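Local coordinates for protein 2,5-dihydroxypyridine 5,6-dioxygenase (Pseudomonas putida KT2440, PDB 7CUP) that catalyses the iron-dependent ring cleavage of 2,5-dihydroxypyridine by dioxygen, between carbons 5 and 6, giving N-formylmaleamate in aerobic nicotinate degradation, at residues E13-L18 / M132-D137; L121-P126 / W187-S192; L208-G213 / I321-C326; Y222-I227 / G242-Y247. One frame throughout, in Å; residues are numbered along the deposited sequence.

Contact 1: E13-L18 / M132-D137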
# COMPACT_ATOMS: atom_id res chain seq x y z
N GLU A 13 -3.72 -25.54 0.76
CA GLU A 13 -3.99 -26.64 1.73
C GLU A 13 -3.95 -27.98 0.98
O GLU A 13 -3.31 -28.91 1.50
CB GLU A 13 -5.32 -26.49 2.45
CG GLU A 13 -5.32 -25.30 3.36
CD GLU A 13 -6.68 -25.02 3.97
OE1 GLU A 13 -7.13 -25.88 4.75
OE2 GLU A 13 -7.24 -23.91 3.69
N HIS A 14 -4.62 -28.09 -0.16
CA HIS A 14 -4.67 -29.34 -0.97
C HIS A 14 -3.25 -29.78 -1.36
O HIS A 14 -2.87 -30.94 -1.06
CB HIS A 14 -5.58 -29.16 -2.19
CG HIS A 14 -5.46 -30.28 -3.17
ND1 HIS A 14 -6.16 -31.45 -3.03
CD2 HIS A 14 -4.77 -30.39 -4.32
CE1 HIS A 14 -5.89 -32.25 -4.04
NE2 HIS A 14 -5.03 -31.62 -4.85
N VAL A 15 -2.45 -28.88 -1.92
CA VAL A 15 -1.10 -29.22 -2.45
C VAL A 15 -0.14 -29.48 -1.28
O VAL A 15 0.68 -30.38 -1.41
CB VAL A 15 -0.62 -28.14 -3.44
CG1 VAL A 15 0.79 -28.43 -3.95
CG2 VAL A 15 -1.61 -28.02 -4.61
N LEU A 16 -0.22 -28.74 -0.17
CA LEU A 16 0.64 -28.99 1.02
C LEU A 16 0.28 -30.36 1.66
O LEU A 16 1.19 -31.08 2.02
CB LEU A 16 0.48 -27.85 2.01
CG LEU A 16 1.06 -26.50 1.59
CD1 LEU A 16 0.94 -25.54 2.76
CD2 LEU A 16 2.49 -26.58 1.13
N LYS A 17 -0.99 -30.72 1.71
CA LYS A 17 -1.45 -32.07 2.14
C LYS A 17 -0.83 -33.15 1.24
O LYS A 17 -0.20 -34.08 1.77
CB LYS A 17 -2.97 -32.14 2.17
CG LYS A 17 -3.54 -32.35 3.57
CD LYS A 17 -5.05 -32.50 3.63
CE LYS A 17 -5.72 -31.23 4.09
NZ LYS A 17 -7.17 -31.25 3.85
N LEU A 18 -0.97 -33.03 -0.08
CA LEU A 18 -0.36 -34.01 -1.00
C LEU A 18 1.15 -34.04 -0.75
O LEU A 18 1.76 -35.10 -0.94
CB LEU A 18 -0.68 -33.64 -2.44
CG LEU A 18 -2.11 -33.93 -2.88
CD1 LEU A 18 -2.35 -33.42 -4.30
CD2 LEU A 18 -2.41 -35.43 -2.78
N MET A 132 -4.24 -26.40 -13.39
CA MET A 132 -3.40 -27.62 -13.29
C MET A 132 -3.16 -27.97 -11.81
O MET A 132 -2.07 -28.38 -11.46
CB MET A 132 -2.10 -27.45 -14.07
CG MET A 132 -2.37 -27.33 -15.53
SD MET A 132 -0.95 -26.97 -16.52
CE MET A 132 -0.85 -25.18 -16.38
N LEU A 133 -4.17 -27.83 -10.96
CA LEU A 133 -4.09 -28.25 -9.53
C LEU A 133 -3.69 -29.72 -9.47
O LEU A 133 -4.32 -30.56 -10.12
CB LEU A 133 -5.46 -28.05 -8.89
CG LEU A 133 -5.49 -28.28 -7.39
CD1 LEU A 133 -4.74 -27.18 -6.66
CD2 LEU A 133 -6.93 -28.38 -6.92
N PRO A 134 -2.59 -30.05 -8.77
CA PRO A 134 -2.06 -31.42 -8.82
C PRO A 134 -2.99 -32.51 -8.24
O PRO A 134 -3.79 -32.23 -7.35
CB PRO A 134 -0.75 -31.32 -8.03
CG PRO A 134 -0.39 -29.86 -8.08
CD PRO A 134 -1.70 -29.12 -8.08
N THR A 135 -2.89 -33.72 -8.82
CA THR A 135 -3.66 -34.94 -8.45
C THR A 135 -2.70 -36.11 -8.21
O THR A 135 -1.64 -36.16 -8.85
CB THR A 135 -4.71 -35.30 -9.52
OG1 THR A 135 -4.07 -35.63 -10.76
CG2 THR A 135 -5.73 -34.20 -9.73
N GLU A 136 -3.04 -36.99 -7.28
CA GLU A 136 -2.39 -38.32 -7.10
C GLU A 136 -2.36 -39.06 -8.44
O GLU A 136 -1.37 -39.69 -8.75
CB GLU A 136 -3.13 -39.10 -6.01
CG GLU A 136 -3.25 -38.32 -4.71
CD GLU A 136 -3.44 -39.09 -3.41
OE1 GLU A 136 -2.55 -39.87 -3.06
OE2 GLU A 136 -4.44 -38.85 -2.72
N ASP A 137 -3.41 -38.92 -9.24
CA ASP A 137 -3.52 -39.61 -10.55
C ASP A 137 -2.44 -39.07 -11.50
O ASP A 137 -1.85 -39.89 -12.24
CB ASP A 137 -4.95 -39.51 -11.09
CG ASP A 137 -5.35 -40.78 -11.83
OD1 ASP A 137 -5.35 -40.73 -13.09
OD2 ASP A 137 -5.58 -41.82 -11.15
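The two backbones face each other at Val15 and Pro134, whose CA atoms lie 6.8 Å apart; a turn further along helix 5-18, the CA atoms of Leu18 and Glu136 are separated by 7.7 Å. The polar link is a side chain reaching a backbone carbonyl: His14 NE2 donates to Pro134 O at 2.9 Å with an N-H...O angle of 165°. That oxygen lies 2° out of the imidazole plane and the donor arrives almost in line with the C=O bond, so both partners are well aligned. His14 CG is anti to its own backbone N (chi1 169°), which swings the ring away from the helix to the carbonyl, while Leu18 CG covers one ring face near the rim. The partner segment is a short helix-to-helix connection: Met132 has just left helix 126-131, and Thr135 is the N-cap of helix 136-151, its OG1 bonded to Asp138 N. Apolar groups fill in beside the bond. Leu133 CG comes obliquely to His14 CD2 at 3.8 Å. Val15 CG2 touches two residues, at 3.6 Å from Pro134 CD and 3.8 Å from Leu133 CD1. Leu18 divides its methyls, CD1 resting on the Pro134 carbonyl and CD2 meeting Glu136 CG at 3.6 Å. Elsewhere on the same helix, Leu16 packs on Leu96 and Val98 of the parallel sheet, and Glu13 forms a salt bridge to Arg49 of the second subunit.

Contact 2: L121-P126 / W187-S192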
# COMPACT_ATOMS: atom_id res chain seq x y z
N LEU A 121 8.13 -25.56 -5.93
CA LEU A 121 8.15 -24.28 -6.67
C LEU A 121 6.70 -23.92 -7.00
O LEU A 121 5.93 -24.82 -7.38
CB LEU A 121 9.01 -24.42 -7.93
CG LEU A 121 9.02 -23.17 -8.81
CD1 LEU A 121 9.69 -22.01 -8.11
CD2 LEU A 121 9.67 -23.46 -10.15
N ALA A 122 6.31 -22.65 -6.78
CA ALA A 122 4.93 -22.15 -7.00
C ALA A 122 5.02 -20.67 -7.39
O ALA A 122 5.08 -19.84 -6.48
CB ALA A 122 4.06 -22.34 -5.76
N VAL A 123 5.11 -20.38 -8.69
CA VAL A 123 5.38 -18.99 -9.16
C VAL A 123 4.37 -18.60 -10.25
O VAL A 123 4.24 -17.37 -10.48
CB VAL A 123 6.83 -18.82 -9.63
CG1 VAL A 123 7.77 -18.78 -8.45
CG2 VAL A 123 7.25 -19.88 -10.65
N GLU A 124 3.70 -19.57 -10.86
CA GLU A 124 2.72 -19.27 -11.93
C GLU A 124 1.54 -18.57 -11.29
O GLU A 124 1.29 -18.71 -10.09
CB GLU A 124 2.27 -20.52 -12.69
CG GLU A 124 3.33 -21.15 -13.56
CD GLU A 124 3.87 -20.34 -14.72
OE1 GLU A 124 3.52 -20.67 -15.85
OE2 GLU A 124 4.75 -19.46 -14.48
N PRO A 125 0.78 -17.78 -12.08
CA PRO A 125 -0.40 -17.08 -11.58
C PRO A 125 -1.45 -18.01 -10.96
O PRO A 125 -1.63 -19.15 -11.41
CB PRO A 125 -0.99 -16.40 -12.83
CG PRO A 125 0.09 -16.41 -13.88
CD PRO A 125 1.01 -17.56 -13.52
N PRO A 126 -2.19 -17.56 -9.94
CA PRO A 126 -3.20 -18.41 -9.28
C PRO A 126 -4.16 -19.13 -10.23
O PRO A 126 -4.49 -20.27 -9.98
CB PRO A 126 -3.98 -17.41 -8.41
CG PRO A 126 -2.98 -16.31 -8.11
CD PRO A 126 -2.07 -16.23 -9.32
N TRP A 187 12.34 -32.27 -5.20
CA TRP A 187 11.99 -30.96 -5.81
C TRP A 187 10.86 -31.24 -6.80
O TRP A 187 10.92 -32.26 -7.54
CB TRP A 187 13.20 -30.28 -6.47
CG TRP A 187 12.86 -28.94 -7.05
CD1 TRP A 187 13.03 -27.71 -6.47
CD2 TRP A 187 12.29 -28.68 -8.34
NE1 TRP A 187 12.60 -26.72 -7.31
CE2 TRP A 187 12.14 -27.28 -8.47
CE3 TRP A 187 11.94 -29.49 -9.42
CZ2 TRP A 187 11.63 -26.69 -9.62
CZ3 TRP A 187 11.41 -28.90 -10.55
CH2 TRP A 187 11.26 -27.52 -10.65
N ASP A 188 9.82 -30.42 -6.78
CA ASP A 188 8.76 -30.46 -7.82
C ASP A 188 8.16 -29.07 -7.97
O ASP A 188 8.55 -28.15 -7.22
CB ASP A 188 7.73 -31.54 -7.51
CG ASP A 188 7.10 -32.18 -8.75
OD1 ASP A 188 6.85 -31.44 -9.74
OD2 ASP A 188 6.81 -33.42 -8.70
N HIS A 189 7.31 -28.91 -8.98
CA HIS A 189 6.82 -27.59 -9.44
C HIS A 189 5.32 -27.71 -9.61
O HIS A 189 4.90 -28.54 -10.42
CB HIS A 189 7.48 -27.27 -10.78
CG HIS A 189 7.18 -25.90 -11.31
ND1 HIS A 189 7.65 -25.49 -12.53
CD2 HIS A 189 6.43 -24.89 -10.82
CE1 HIS A 189 7.25 -24.25 -12.74
NE2 HIS A 189 6.50 -23.87 -11.72
N TRP A 190 4.55 -26.98 -8.81
CA TRP A 190 3.12 -26.79 -9.08
C TRP A 190 2.96 -25.58 -10.00
O TRP A 190 3.28 -24.47 -9.56
CB TRP A 190 2.44 -26.61 -7.75
CG TRP A 190 1.01 -26.19 -7.85
CD1 TRP A 190 0.14 -26.31 -8.91
CD2 TRP A 190 0.30 -25.57 -6.80
NE1 TRP A 190 -1.08 -25.81 -8.55
CE2 TRP A 190 -1.01 -25.34 -7.27
CE3 TRP A 190 0.67 -25.15 -5.53
CZ2 TRP A 190 -1.98 -24.75 -6.47
CZ3 TRP A 190 -0.29 -24.57 -4.74
CH2 TRP A 190 -1.60 -24.39 -5.20
N PRO A 191 2.55 -25.71 -11.29
CA PRO A 191 2.09 -26.94 -11.93
C PRO A 191 3.10 -27.63 -12.86
O PRO A 191 4.05 -26.99 -13.30
CB PRO A 191 1.00 -26.39 -12.84
CG PRO A 191 1.63 -25.11 -13.38
CD PRO A 191 2.53 -24.61 -12.27
N SER A 192 2.87 -28.92 -13.18
CA SER A 192 3.72 -29.70 -14.10
C SER A 192 2.96 -30.96 -14.54
O SER A 192 1.76 -30.83 -14.85
CB SER A 192 5.08 -29.98 -13.49
OG SER A 192 5.00 -30.70 -12.26
O HOH W 1 4.54 -22.23 -10.59
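Val123 N, His189 NE2 and Trp190 O converge on one water from the two segments. The water accepts from Val123 N at 2.7 Å, donates to Trp190 O at 2.8 Å, and lies in the plane of the His189 ring, 2.8 Å from NE2. Next to it a parallel beta bridge pairs Leu121 with His189: Leu121 N donates to Asp188 O at 2.9 Å and 173°, and Trp190 N to Leu121 O, also at 2.9 Å. The paired side chains lie alongside each other, pointing the same way. Leu121 is turned by chi1 of 176° so that its branch runs along the imidazole, and CD2 comes over the ring in a CH-pi contact, 3.5 Å from the His189 ring centroid and 4° off its normal. The opposite face carries Pro191 O, so the ring is sandwiched between a methyl and a carbonyl oxygen. CD2 of Leu121 also meets the indole edge of Trp187 at CZ2, 3.8 Å away. Putting an alanine here in place of His189 would probably take the imidazole nitrogen from the water and open a gap between Leu121 CD2 and Pro191 O. Glu124 CG packs on Pro191, which follows a cis peptide, while Glu124 OE2 accepts a hydrogen bond from Met288 N. Strand 187-189 is an outermost strand of the parallel sheet, next to 118-121, with Trp190 lying against helix 5-18 and His189 reaching Met290 of helix 290-294.

Contact 3: L208-G213 / I321-C326; sequences LVLDVG and IPLRNC
Leu208 opens the contact with a methyl-to-methyl touch, CD2 to Leu323 CD1 at 4.1 Å, the two side chains crossing at about a right angle. At Val209 the backbone takes over: Leu323 CD2 rests against Val209 O at 3.8 Å. Leu210 brings its branch point into the apolar centre, where its CG lies 3.8 Å from Ile321 CG2 and 4.0 Å from Leu323 CD2. Beyond the strand, the Asp211 side chain turns to its own following peptide, Val212 N donating to Asp211 OD1 at 2.7 Å from above the carboxylate plane; OD1 also pairs with Arg226. A water that accepts from Asn325 ND2 lies 3.2 Å from Asp211 OD2. Val212 then offers its carbonyl to Arg324, whose NH1 donates to Val212 O at 3.0 Å and 146°, the oxygen lying somewhat out of the guanidinium plane. Bends at chi2 and chi3 (chi3 62°) turn the arginine back to this carbonyl, with Asn325 ND2 above one face of the guanidinium. NH1 is shared with Asp214, and NH2 forms a salt bridge to Glu246 of the third subunit. Gly213 passes so near that a beta carbon would fall 2.8 Å from Arg324 NH1 and also press on the carbonyl oxygen of Val212. The short strand segments cross at 89°, consistent with orthogonal packing of two antiparallel sheets, here through 207-210 and 319-323, outermost strands within the chain. The latter carries Asp320, which binds the iron with His265, His318 and Ser302, a site containing the two-histidine, one-carboxylate set familiar from non-heme iron oxygenases.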
# COMPACT_ATOMS: atom_id res chain seq x y z
N LEU A 208 16.19 -31.71 -35.52
CA LEU A 208 14.93 -31.29 -34.86
C LEU A 208 14.38 -30.09 -35.64
O LEU A 208 15.10 -29.10 -35.76
CB LEU A 208 15.20 -30.97 -33.39
CG LEU A 208 15.52 -32.19 -32.53
CD1 LEU A 208 16.17 -31.78 -31.22
CD2 LEU A 208 14.28 -33.07 -32.29
N VAL A 209 13.17 -30.24 -36.17
CA VAL A 209 12.48 -29.15 -36.92
C VAL A 209 11.44 -28.51 -35.98
O VAL A 209 10.48 -29.20 -35.55
CB VAL A 209 11.84 -29.65 -38.23
CG1 VAL A 209 10.95 -28.59 -38.88
CG2 VAL A 209 12.92 -30.14 -39.20
N LEU A 210 11.63 -27.24 -35.68
CA LEU A 210 10.54 -26.45 -35.08
C LEU A 210 9.59 -26.17 -36.23
O LEU A 210 9.98 -25.46 -37.15
CB LEU A 210 11.09 -25.16 -34.46
CG LEU A 210 11.78 -25.31 -33.11
CD1 LEU A 210 13.01 -26.19 -33.21
CD2 LEU A 210 12.16 -23.95 -32.57
N ASP A 211 8.42 -26.79 -36.23
CA ASP A 211 7.41 -26.55 -37.29
C ASP A 211 6.70 -25.24 -36.99
O ASP A 211 6.86 -24.70 -35.88
CB ASP A 211 6.41 -27.70 -37.37
CG ASP A 211 5.65 -27.71 -38.68
OD1 ASP A 211 5.98 -26.89 -39.56
OD2 ASP A 211 4.78 -28.56 -38.83
N VAL A 212 5.97 -24.73 -37.98
CA VAL A 212 4.98 -23.63 -37.79
C VAL A 212 4.14 -24.07 -36.59
O VAL A 212 3.74 -25.25 -36.55
CB VAL A 212 4.13 -23.37 -39.06
CG1 VAL A 212 3.02 -22.35 -38.80
CG2 VAL A 212 4.98 -22.92 -40.24
N GLY A 213 3.98 -23.20 -35.59
CA GLY A 213 3.18 -23.50 -34.39
C GLY A 213 4.02 -24.02 -33.23
O GLY A 213 3.50 -24.04 -32.10
N ILE A 321 12.13 -26.00 -25.59
CA ILE A 321 11.49 -26.04 -26.93
C ILE A 321 10.60 -27.27 -27.02
O ILE A 321 11.10 -28.37 -27.20
CB ILE A 321 12.55 -26.03 -28.03
CG1 ILE A 321 13.46 -24.81 -27.91
CG2 ILE A 321 11.88 -26.14 -29.39
CD1 ILE A 321 14.65 -24.80 -28.86
N PRO A 322 9.27 -27.11 -26.90
CA PRO A 322 8.32 -28.19 -27.15
C PRO A 322 7.89 -28.29 -28.62
O PRO A 322 7.63 -27.29 -29.24
CB PRO A 322 7.09 -27.83 -26.30
CG PRO A 322 7.19 -26.32 -26.08
CD PRO A 322 8.59 -25.89 -26.44
N LEU A 323 7.80 -29.52 -29.13
CA LEU A 323 7.35 -29.80 -30.52
C LEU A 323 6.06 -30.60 -30.46
O LEU A 323 5.94 -31.49 -29.58
CB LEU A 323 8.44 -30.57 -31.25
CG LEU A 323 9.82 -29.95 -31.19
CD1 LEU A 323 10.82 -30.88 -31.86
CD2 LEU A 323 9.83 -28.58 -31.85
N ARG A 324 5.13 -30.28 -31.36
CA ARG A 324 3.85 -30.99 -31.55
C ARG A 324 4.00 -32.10 -32.59
O ARG A 324 4.95 -32.03 -33.40
CB ARG A 324 2.80 -30.07 -32.18
CG ARG A 324 2.02 -29.25 -31.18
CD ARG A 324 1.84 -27.87 -31.75
NE ARG A 324 1.10 -27.74 -33.00
CZ ARG A 324 1.62 -27.36 -34.18
NH1 ARG A 324 2.93 -27.15 -34.38
NH2 ARG A 324 0.78 -27.21 -35.18
N ASN A 325 3.05 -33.03 -32.63
CA ASN A 325 2.80 -33.96 -33.77
C ASN A 325 3.94 -34.95 -33.93
O ASN A 325 4.04 -35.53 -35.01
CB ASN A 325 2.67 -33.21 -35.10
CG ASN A 325 1.59 -32.16 -35.06
OD1 ASN A 325 0.62 -32.35 -34.35
ND2 ASN A 325 1.78 -31.06 -35.79
N CYS A 326 4.72 -35.18 -32.87
CA CYS A 326 5.98 -35.95 -32.93
C CYS A 326 5.66 -37.40 -32.62
O CYS A 326 4.68 -37.67 -31.89
CB CYS A 326 7.05 -35.43 -31.98
SG CYS A 326 7.94 -33.97 -32.58
O HOH W 2 4.88 -30.76 -36.57

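Contact 4: Y222-I227 / G242-Y247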
# COMPACT_ATOMS: atom_id res chain seq x y z
N TYR A 222 4.92 -18.56 -31.04
CA TYR A 222 4.62 -19.66 -31.98
C TYR A 222 5.41 -19.37 -33.27
O TYR A 222 5.23 -18.29 -33.83
CB TYR A 222 3.12 -19.75 -32.24
CG TYR A 222 2.29 -20.05 -31.03
CD1 TYR A 222 2.09 -21.35 -30.61
CD2 TYR A 222 1.63 -19.05 -30.34
CE1 TYR A 222 1.25 -21.65 -29.55
CE2 TYR A 222 0.80 -19.33 -29.27
CZ TYR A 222 0.62 -20.64 -28.85
OH TYR A 222 -0.18 -20.91 -27.77
N CYS A 223 6.26 -20.29 -33.71
CA CYS A 223 7.01 -20.14 -34.98
C CYS A 223 6.02 -19.94 -36.13
O CYS A 223 5.04 -20.69 -36.21
CB CYS A 223 7.88 -21.36 -35.25
SG CYS A 223 9.23 -21.49 -34.05
N ARG A 224 6.25 -18.95 -36.99
CA ARG A 224 5.40 -18.74 -38.19
C ARG A 224 6.12 -19.30 -39.42
O ARG A 224 5.46 -19.46 -40.44
CB ARG A 224 5.01 -17.26 -38.27
CG ARG A 224 4.14 -16.79 -37.10
CD ARG A 224 2.92 -17.69 -36.93
NE ARG A 224 2.07 -17.73 -38.13
CZ ARG A 224 0.95 -17.02 -38.30
NH1 ARG A 224 0.51 -16.21 -37.35
NH2 ARG A 224 0.25 -17.14 -39.41
N GLU A 225 7.39 -19.66 -39.30
CA GLU A 225 8.10 -20.49 -40.31
C GLU A 225 8.99 -21.47 -39.56
O GLU A 225 9.36 -21.20 -38.41
CB GLU A 225 8.96 -19.68 -41.29
CG GLU A 225 8.74 -18.18 -41.27
CD GLU A 225 9.83 -17.37 -41.97
OE1 GLU A 225 10.26 -16.30 -41.42
OE2 GLU A 225 10.26 -17.82 -43.08
N ARG A 226 9.37 -22.54 -40.23
CA ARG A 226 10.18 -23.64 -39.67
C ARG A 226 11.57 -23.14 -39.26
O ARG A 226 12.12 -22.24 -39.89
CB ARG A 226 10.29 -24.76 -40.71
CG ARG A 226 8.95 -25.41 -40.99
CD ARG A 226 9.10 -26.64 -41.85
NE ARG A 226 7.85 -27.38 -41.82
CZ ARG A 226 7.50 -28.31 -42.70
NH1 ARG A 226 8.32 -28.62 -43.69
NH2 ARG A 226 6.34 -28.93 -42.57
N ILE A 227 12.09 -23.71 -38.18
CA ILE A 227 13.54 -23.64 -37.87
C ILE A 227 14.04 -25.08 -37.91
O ILE A 227 13.38 -25.91 -37.28
CB ILE A 227 13.80 -22.98 -36.51
CG1 ILE A 227 13.17 -21.58 -36.45
CG2 ILE A 227 15.29 -22.94 -36.21
CD1 ILE A 227 13.21 -20.98 -35.07
N GLY A 242 14.17 -18.61 -42.02
CA GLY A 242 14.12 -17.18 -42.37
C GLY A 242 14.30 -16.33 -41.13
O GLY A 242 15.44 -16.21 -40.65
N PHE A 243 13.22 -15.81 -40.57
CA PHE A 243 13.32 -14.75 -39.53
C PHE A 243 13.55 -15.40 -38.16
O PHE A 243 14.46 -14.96 -37.46
CB PHE A 243 12.13 -13.80 -39.55
CG PHE A 243 12.12 -12.90 -38.35
CD1 PHE A 243 13.17 -12.03 -38.13
CD2 PHE A 243 11.14 -13.02 -37.39
CE1 PHE A 243 13.19 -11.25 -36.98
CE2 PHE A 243 11.15 -12.24 -36.24
CZ PHE A 243 12.18 -11.35 -36.05
N GLU A 244 12.72 -16.36 -37.77
CA GLU A 244 12.85 -17.01 -36.45
C GLU A 244 14.30 -17.48 -36.30
O GLU A 244 14.87 -17.22 -35.24
CB GLU A 244 11.86 -18.15 -36.27
CG GLU A 244 10.47 -17.72 -35.83
CD GLU A 244 9.51 -17.51 -36.98
OE1 GLU A 244 8.35 -17.19 -36.72
OE2 GLU A 244 9.95 -17.68 -38.14
N ALA A 245 14.87 -18.14 -37.31
CA ALA A 245 16.24 -18.70 -37.29
C ALA A 245 17.24 -17.57 -37.04
O ALA A 245 18.11 -17.72 -36.21
CB ALA A 245 16.52 -19.43 -38.57
N GLU A 246 17.14 -16.47 -37.75
CA GLU A 246 18.12 -15.38 -37.56
C GLU A 246 18.02 -14.84 -36.12
O GLU A 246 19.05 -14.52 -35.52
CB GLU A 246 17.82 -14.25 -38.54
CG GLU A 246 18.83 -13.13 -38.47
CD GLU A 246 18.44 -12.01 -39.41
OE1 GLU A 246 19.11 -10.98 -39.41
OE2 GLU A 246 17.45 -12.17 -40.14
N TYR A 247 16.80 -14.70 -35.61
CA TYR A 247 16.56 -14.19 -34.23
C TYR A 247 17.16 -15.18 -33.24
O TYR A 247 17.86 -14.73 -32.32
CB TYR A 247 15.07 -13.94 -33.98
CG TYR A 247 14.74 -13.40 -32.61
CD1 TYR A 247 14.65 -14.24 -31.51
CD2 TYR A 247 14.47 -12.06 -32.40
CE1 TYR A 247 14.34 -13.77 -30.25
CE2 TYR A 247 14.12 -11.58 -31.15
CZ TYR A 247 14.06 -12.43 -30.06
OH TYR A 247 13.78 -11.99 -28.81
O HOH W 3 12.75 -19.44 -39.60
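The carboxylates of Glu225 and Glu244 meet with their planes 70° apart, Glu225 OE1 standing 3.6 Å from Glu244 OE2, and each takes a backbone N-H from the other segment over a face. Arg224 N donates to Glu244 OE1 at 2.8 Å and 173°, coming from above the carboxylate plane. In return, Phe243 N donates to Glu225 OE1 at 3.1 Å, again from above the plane. A weak bond from Glu225 N to Glu244 OE2, 3.4 Å long, adds to the grip. The bend at chi2 of Glu244 (93°) turns its carboxylate along the backbone of 224-225, and its CB packs on Ile227 CD1 at 3.4 Å. Two like charges this close are probably tolerated because both carboxylates also pair with Arg224 of the fourth subunit, and because Glu225 faces the amino end of a helix. A lysine in place of Glu225 is likely to leave Phe243 N without its acceptor and to set a positive charge against that neighbouring arginine. Gly242, the N-cap, lies beyond the oxygen end of the Glu225 carboxylate; a beta carbon there would come 2.7 Å from Glu225 OE2. A water joins the segments as well, donating to Arg226 O at 2.9 Å and accepting from Gly242 N at the same distance. The contact therefore sets the start of helix 243-253 against the loop between strands 221-222 and 227-232, while Ile227 also touches Leu210 of strand 207-210 and Ile216 of strand 215-216.

How the contacts relate
The contacts fall into two touching pairs. Contacts 1 and 2 have centres 11 Å apart and share the Trp190 indole, whose NE1 lies 3.4 Å from Pro134 CD. Contacts 3 and 4, centres 12 Å apart, are joined by backbone: Leu210 N to Ile227 O at 2.7 Å and Gly213 N to Cys223 O at 2.8 Å are probable hydrogen bonds. In sequence, contact 4 is nested within the loop that contact 3 closes, whereas the segments of contacts 1 and 2 alternate. One member of each pair comes near the iron: the side chain of Trp187 is about 10 Å from the bound iron. The side chain of Ile321 is about 9 Å from the bound iron. Contacts 1 and 4, centres 38 Å apart, lie away from that site.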